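Local coordinates for protein (2Z,6E)-hedycaryol synthase (Kitasatospora setae, PDB 4MC3) that cyclises (2E,6E)-farnesyl diphosphate to the sesquiterpene alcohol (2Z,6E)-hedycaryol by a magnesium-dependent 1,11-ring closure, releasing diphosphate, at residues L21-I32 against R44-L54. Residues are numbered along the deposited sequence; the frame is centred on the assembly and turned at random.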
loop_
_atom_site.group_PDB
_atom_site.type_symbol
_atom_site.label_atom_id
_atom_site.label_comp_id
_atom_site.label_asym_id
_atom_site.label_seq_id
_atom_site.Cartn_x
_atom_site.Cartn_y
_atom_site.Cartn_z
ATOM N N LEU A 21 16.659 9.295 1.953
ATOM C CA LEU A 21 16.334 8.877 0.594
ATOM C C LEU A 21 17.574 8.567 -0.278
ATOM O O LEU A 21 17.650 7.538 -0.932
ATOM C CB LEU A 21 15.522 9.955 -0.097
ATOM C CG LEU A 21 15.230 9.769 -1.586
ATOM C CD1 LEU A 21 14.550 8.445 -1.888
ATOM C CD2 LEU A 21 14.405 10.924 -2.140
ATOM N N GLU A 22 18.541 9.464 -0.286
ATOM C CA GLU A 22 19.671 9.320 -1.215
ATOM C C GLU A 22 20.446 8.019 -0.894
ATOM O O GLU A 22 20.672 7.197 -1.772
ATOM C CB GLU A 22 20.563 10.589 -1.223
ATOM C CG GLU A 22 20.543 11.347 -2.559
ATOM C CD GLU A 22 19.185 11.959 -2.946
ATOM O OE1 GLU A 22 18.825 13.030 -2.399
ATOM O OE2 GLU A 22 18.491 11.401 -3.835
ATOM N N GLU A 23 20.787 7.805 0.373
ATOM C CA GLU A 23 21.507 6.600 0.805
ATOM C C GLU A 23 20.672 5.323 0.630
ATOM O O GLU A 23 21.165 4.290 0.137
ATOM C CB GLU A 23 21.888 6.736 2.273
ATOM C CG GLU A 23 22.838 5.691 2.831
ATOM C CD GLU A 23 23.555 6.178 4.101
ATOM O OE1 GLU A 23 23.160 7.233 4.671
ATOM O OE2 GLU A 23 24.525 5.506 4.528
ATOM N N ALA A 24 19.398 5.379 1.012
ATOM C CA ALA A 24 18.546 4.181 0.832
ATOM C C ALA A 24 18.383 3.847 -0.654
ATOM O O ALA A 24 18.335 2.684 -1.006
ATOM C CB ALA A 24 17.199 4.401 1.441
ATOM N N SER A 25 18.254 4.862 -1.510
ATOM C CA SER A 25 18.107 4.667 -2.955
ATOM C C SER A 25 19.312 3.965 -3.554
ATOM O O SER A 25 19.150 3.045 -4.342
ATOM C CB SER A 25 17.888 5.985 -3.692
ATOM O OG SER A 25 17.758 5.724 -5.084
ATOM N N ARG A 26 20.516 4.340 -3.124
ATOM C CA ARG A 26 21.726 3.615 -3.593
ATOM C C ARG A 26 21.690 2.148 -3.134
ATOM O O ARG A 26 22.070 1.260 -3.899
ATOM C CB ARG A 26 23.008 4.304 -3.101
ATOM C CG ARG A 26 23.465 5.471 -3.961
ATOM C CD ARG A 26 24.886 5.905 -3.593
ATOM N NE ARG A 26 25.015 6.271 -2.179
ATOM C CZ ARG A 26 24.722 7.478 -1.665
ATOM N NH1 ARG A 26 24.263 8.463 -2.443
ATOM N NH2 ARG A 26 24.875 7.704 -0.353
ATOM N N ALA A 27 21.227 1.880 -1.898
ATOM C CA ALA A 27 21.146 0.498 -1.426
ATOM C C ALA A 27 20.075 -0.262 -2.243
ATOM O O ALA A 27 20.237 -1.422 -2.560
ATOM C CB ALA A 27 20.837 0.437 0.037
ATOM N N MET A 28 18.960 0.395 -2.542
ATOM C CA MET A 28 17.917 -0.225 -3.368
ATOM C C MET A 28 18.448 -0.659 -4.723
ATOM O O MET A 28 18.275 -1.804 -5.152
ATOM C CB MET A 28 16.778 0.740 -3.566
ATOM C CG MET A 28 15.617 0.196 -4.372
ATOM S SD MET A 28 14.411 1.413 -4.952
ATOM C CE MET A 28 15.417 2.333 -6.166
ATOM N N TRP A 29 19.115 0.263 -5.401
ATOM C CA TRP A 29 19.668 -0.007 -6.726
ATOM C C TRP A 29 20.720 -1.091 -6.721
ATOM O O TRP A 29 20.811 -1.895 -7.645
ATOM C CB TRP A 29 20.231 1.283 -7.329
ATOM C CG TRP A 29 19.235 1.958 -8.054
ATOM C CD1 TRP A 29 18.587 3.088 -7.696
ATOM C CD2 TRP A 29 18.617 1.492 -9.243
ATOM N NE1 TRP A 29 17.632 3.380 -8.607
ATOM C CE2 TRP A 29 17.631 2.415 -9.579
ATOM C CE3 TRP A 29 18.837 0.371 -10.090
ATOM C CZ2 TRP A 29 16.865 2.300 -10.741
ATOM C CZ3 TRP A 29 18.077 0.248 -11.225
ATOM C CH2 TRP A 29 17.096 1.208 -11.544
ATOM N N GLU A 30 21.552 -1.098 -5.710
ATOM C CA GLU A 30 22.485 -2.184 -5.503
ATOM C C GLU A 30 21.796 -3.552 -5.392
ATOM O O GLU A 30 22.232 -4.559 -5.973
ATOM C CB GLU A 30 23.239 -1.822 -4.268
ATOM C CG GLU A 30 24.073 -2.879 -3.669
ATOM C CD GLU A 30 25.460 -2.375 -3.422
ATOM O OE1 GLU A 30 25.724 -1.184 -3.037
ATOM O OE2 GLU A 30 26.276 -3.229 -3.666
ATOM N N TRP A 31 20.680 -3.582 -4.674
ATOM C CA TRP A 31 19.931 -4.842 -4.511
ATOM C C TRP A 31 19.286 -5.237 -5.854
ATOM O O TRP A 31 19.252 -6.434 -6.251
ATOM C CB TRP A 31 18.911 -4.679 -3.388
ATOM C CG TRP A 31 18.094 -5.893 -3.117
ATOM C CD1 TRP A 31 18.435 -6.938 -2.319
ATOM C CD2 TRP A 31 16.786 -6.157 -3.589
ATOM N NE1 TRP A 31 17.439 -7.870 -2.295
ATOM C CE2 TRP A 31 16.402 -7.405 -3.061
ATOM C CE3 TRP A 31 15.878 -5.462 -4.397
ATOM C CZ2 TRP A 31 15.166 -7.961 -3.335
ATOM C CZ3 TRP A 31 14.666 -6.012 -4.644
ATOM C CH2 TRP A 31 14.321 -7.236 -4.136
ATOM N N ILE A 32 18.742 -4.254 -6.542
ATOM C CA ILE A 32 18.158 -4.456 -7.859
ATOM C C ILE A 32 19.195 -5.060 -8.804
ATOM O O ILE A 32 18.921 -6.041 -9.515
ATOM C CB ILE A 32 17.626 -3.156 -8.455
ATOM C CG1 ILE A 32 16.336 -2.712 -7.727
ATOM C CG2 ILE A 32 17.385 -3.280 -9.956
ATOM C CD1 ILE A 32 15.997 -1.245 -7.963
ATOM N N ARG A 44 15.733 -1.124 -16.593
ATOM C CA ARG A 44 16.417 -0.166 -15.732
ATOM C C ARG A 44 15.795 1.228 -15.905
ATOM O O ARG A 44 15.560 1.926 -14.944
ATOM C CB ARG A 44 17.908 -0.172 -16.099
ATOM C CG ARG A 44 18.878 0.425 -15.115
ATOM C CD ARG A 44 20.317 0.102 -15.509
ATOM N NE ARG A 44 20.542 -1.349 -15.534
ATOM C CZ ARG A 44 20.972 -2.076 -16.587
ATOM N NH1 ARG A 44 21.278 -1.531 -17.772
ATOM N NH2 ARG A 44 21.109 -3.392 -16.460
ATOM N N ASP A 45 15.517 1.645 -17.138
ATOM C CA ASP A 45 14.888 2.960 -17.360
ATOM C C ASP A 45 13.451 3.047 -16.796
ATOM O O ASP A 45 13.053 4.083 -16.226
ATOM C CB ASP A 45 14.883 3.339 -18.850
ATOM C CG ASP A 45 14.555 4.804 -19.057
ATOM O OD1 ASP A 45 15.314 5.665 -18.547
ATOM O OD2 ASP A 45 13.534 5.103 -19.714
ATOM N N ARG A 46 12.667 1.983 -16.983
ATOM C CA ARG A 46 11.308 1.928 -16.399
ATOM C C ARG A 46 11.428 2.046 -14.870
ATOM O O ARG A 46 10.728 2.848 -14.262
ATOM C CB ARG A 46 10.538 0.642 -16.788
ATOM C CG ARG A 46 10.220 0.528 -18.289
ATOM C CD ARG A 46 9.217 -0.576 -18.628
ATOM N NE ARG A 46 9.778 -1.924 -18.464
ATOM C CZ ARG A 46 10.368 -2.658 -19.412
ATOM N NH1 ARG A 46 10.508 -2.210 -20.663
ATOM N NH2 ARG A 46 10.831 -3.869 -19.100
ATOM N N MET A 47 12.339 1.277 -14.278
ATOM C CA MET A 47 12.583 1.334 -12.826
ATOM C C MET A 47 12.990 2.735 -12.395
ATOM O O MET A 47 12.424 3.278 -11.464
ATOM C CB MET A 47 13.605 0.290 -12.365
ATOM C CG MET A 47 13.768 0.226 -10.834
ATOM S SD MET A 47 12.340 -0.396 -9.910
ATOM C CE MET A 47 12.567 -2.203 -10.085
ATOM N N ARG A 48 13.948 3.340 -13.096
ATOM C CA ARG A 48 14.349 4.712 -12.780
ATOM C C ARG A 48 13.167 5.653 -12.798
ATOM O O ARG A 48 13.042 6.504 -11.924
ATOM C CB ARG A 48 15.398 5.257 -13.768
ATOM C CG ARG A 48 16.811 4.807 -13.520
ATOM C CD ARG A 48 17.766 5.518 -14.483
ATOM N NE ARG A 48 18.829 4.619 -14.914
ATOM C CZ ARG A 48 18.960 4.100 -16.132
ATOM N NH1 ARG A 48 18.106 4.389 -17.117
ATOM N NH2 ARG A 48 19.968 3.279 -16.369
ATOM N N ARG A 49 12.320 5.508 -13.813
ATOM C CA ARG A 49 11.197 6.395 -14.028
ATOM C C ARG A 49 10.010 6.159 -13.089
ATOM O O ARG A 49 9.165 7.036 -12.944
ATOM C CB ARG A 49 10.746 6.317 -15.499
ATOM C CG ARG A 49 11.704 7.039 -16.441
ATOM C CD ARG A 49 11.598 6.563 -17.883
ATOM N NE ARG A 49 10.246 6.689 -18.430
ATOM C CZ ARG A 49 9.593 5.745 -19.113
ATOM N NH1 ARG A 49 10.152 4.563 -19.381
ATOM N NH2 ARG A 49 8.364 5.995 -19.553
ATOM N N THR A 50 9.950 5.003 -12.427
ATOM C CA THR A 50 8.821 4.746 -11.514
ATOM C C THR A 50 8.918 5.585 -10.242
ATOM O O THR A 50 7.917 5.776 -9.574
ATOM C CB THR A 50 8.719 3.279 -11.043
ATOM O OG1 THR A 50 9.797 2.950 -10.146
ATOM C CG2 THR A 50 8.738 2.347 -12.195
ATOM N N GLY A 51 10.126 6.031 -9.885
ATOM C CA GLY A 51 10.336 6.742 -8.600
ATOM C C GLY A 51 10.076 5.887 -7.357
ATOM O O GLY A 51 9.502 6.364 -6.368
ATOM N N ALA A 52 10.529 4.639 -7.389
ATOM C CA ALA A 52 10.331 3.720 -6.249
ATOM C C ALA A 52 10.946 4.239 -4.956
ATOM O O ALA A 52 10.434 4.003 -3.856
ATOM C CB ALA A 52 10.907 2.342 -6.574
ATOM N N ASP A 53 12.084 4.893 -5.096
ATOM C CA ASP A 53 12.812 5.369 -3.969
ATOM C C ASP A 53 12.017 6.539 -3.356
ATOM O O ASP A 53 11.800 6.571 -2.158
ATOM C CB ASP A 53 14.255 5.731 -4.319
ATOM C CG ASP A 53 14.402 6.451 -5.667
ATOM O OD1 ASP A 53 13.414 6.831 -6.308
ATOM O OD2 ASP A 53 15.562 6.624 -6.064
ATOM N N LEU A 54 11.589 7.496 -4.185
ATOM C CA LEU A 54 10.838 8.634 -3.696
ATOM C C LEU A 54 9.530 8.178 -3.065
ATOM O O LEU A 54 9.115 8.681 -2.015
ATOM C CB LEU A 54 10.603 9.671 -4.826
ATOM C CG LEU A 54 9.907 10.967 -4.414
ATOM C CD1 LEU A 54 10.769 11.714 -3.408
ATOM C CD2 LEU A 54 9.648 11.830 -5.652
HETATM O O HOH W 1 15.535 5.720 -8.576
#
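Asp53 OD2 is gripped twice: Ser25 OG donates to its anti lone pair at 2.6 Å, and water 1 gives it a second hydrogen bond at 2.7 Å. The same water accepts from Trp29 NE1 at 3.1 Å, a bridge that ties helix 21-35 to helix 52-59 in the all-helical class I terpene synthase fold. Segments 21-32 and 44-50 run roughly antiparallel, at 155°, and Gly51, with positive phi, marks the break between helices 41-50 and 52-59, a backbone geometry that suits a residue without a side chain. The wide axis separation, 12.6 Å, suits a large tryptophan: the benzo end of Trp29 spans it to helix 41-50, CH2 lying 3.5 Å from Met47 CG while CZ2 meets Arg48 CG. Arg48 and Arg44 lend methylenes to this ring, their guanidinium groups being salt-bridged to Glu41. Ile32 CD1 lies over one face of the indole, toward its rim, and meets Met47 tip to tip. An alanine at Asp53 would probably leave Ser25 OG and the bridging water without their carboxylate acceptor, breaking the link to Trp29 NE1. With chi1 at 41°, Asp53 CG sits between its backbone N and carbonyl carbon, which lets OD1 accept from Leu54 N while OD2 faces Ser25. Small Ala52, about 7 Å from the bound nerolidol, lets Met28 SD come close, and Leu21 CD1 rests 3.3 Å from Asp53 O.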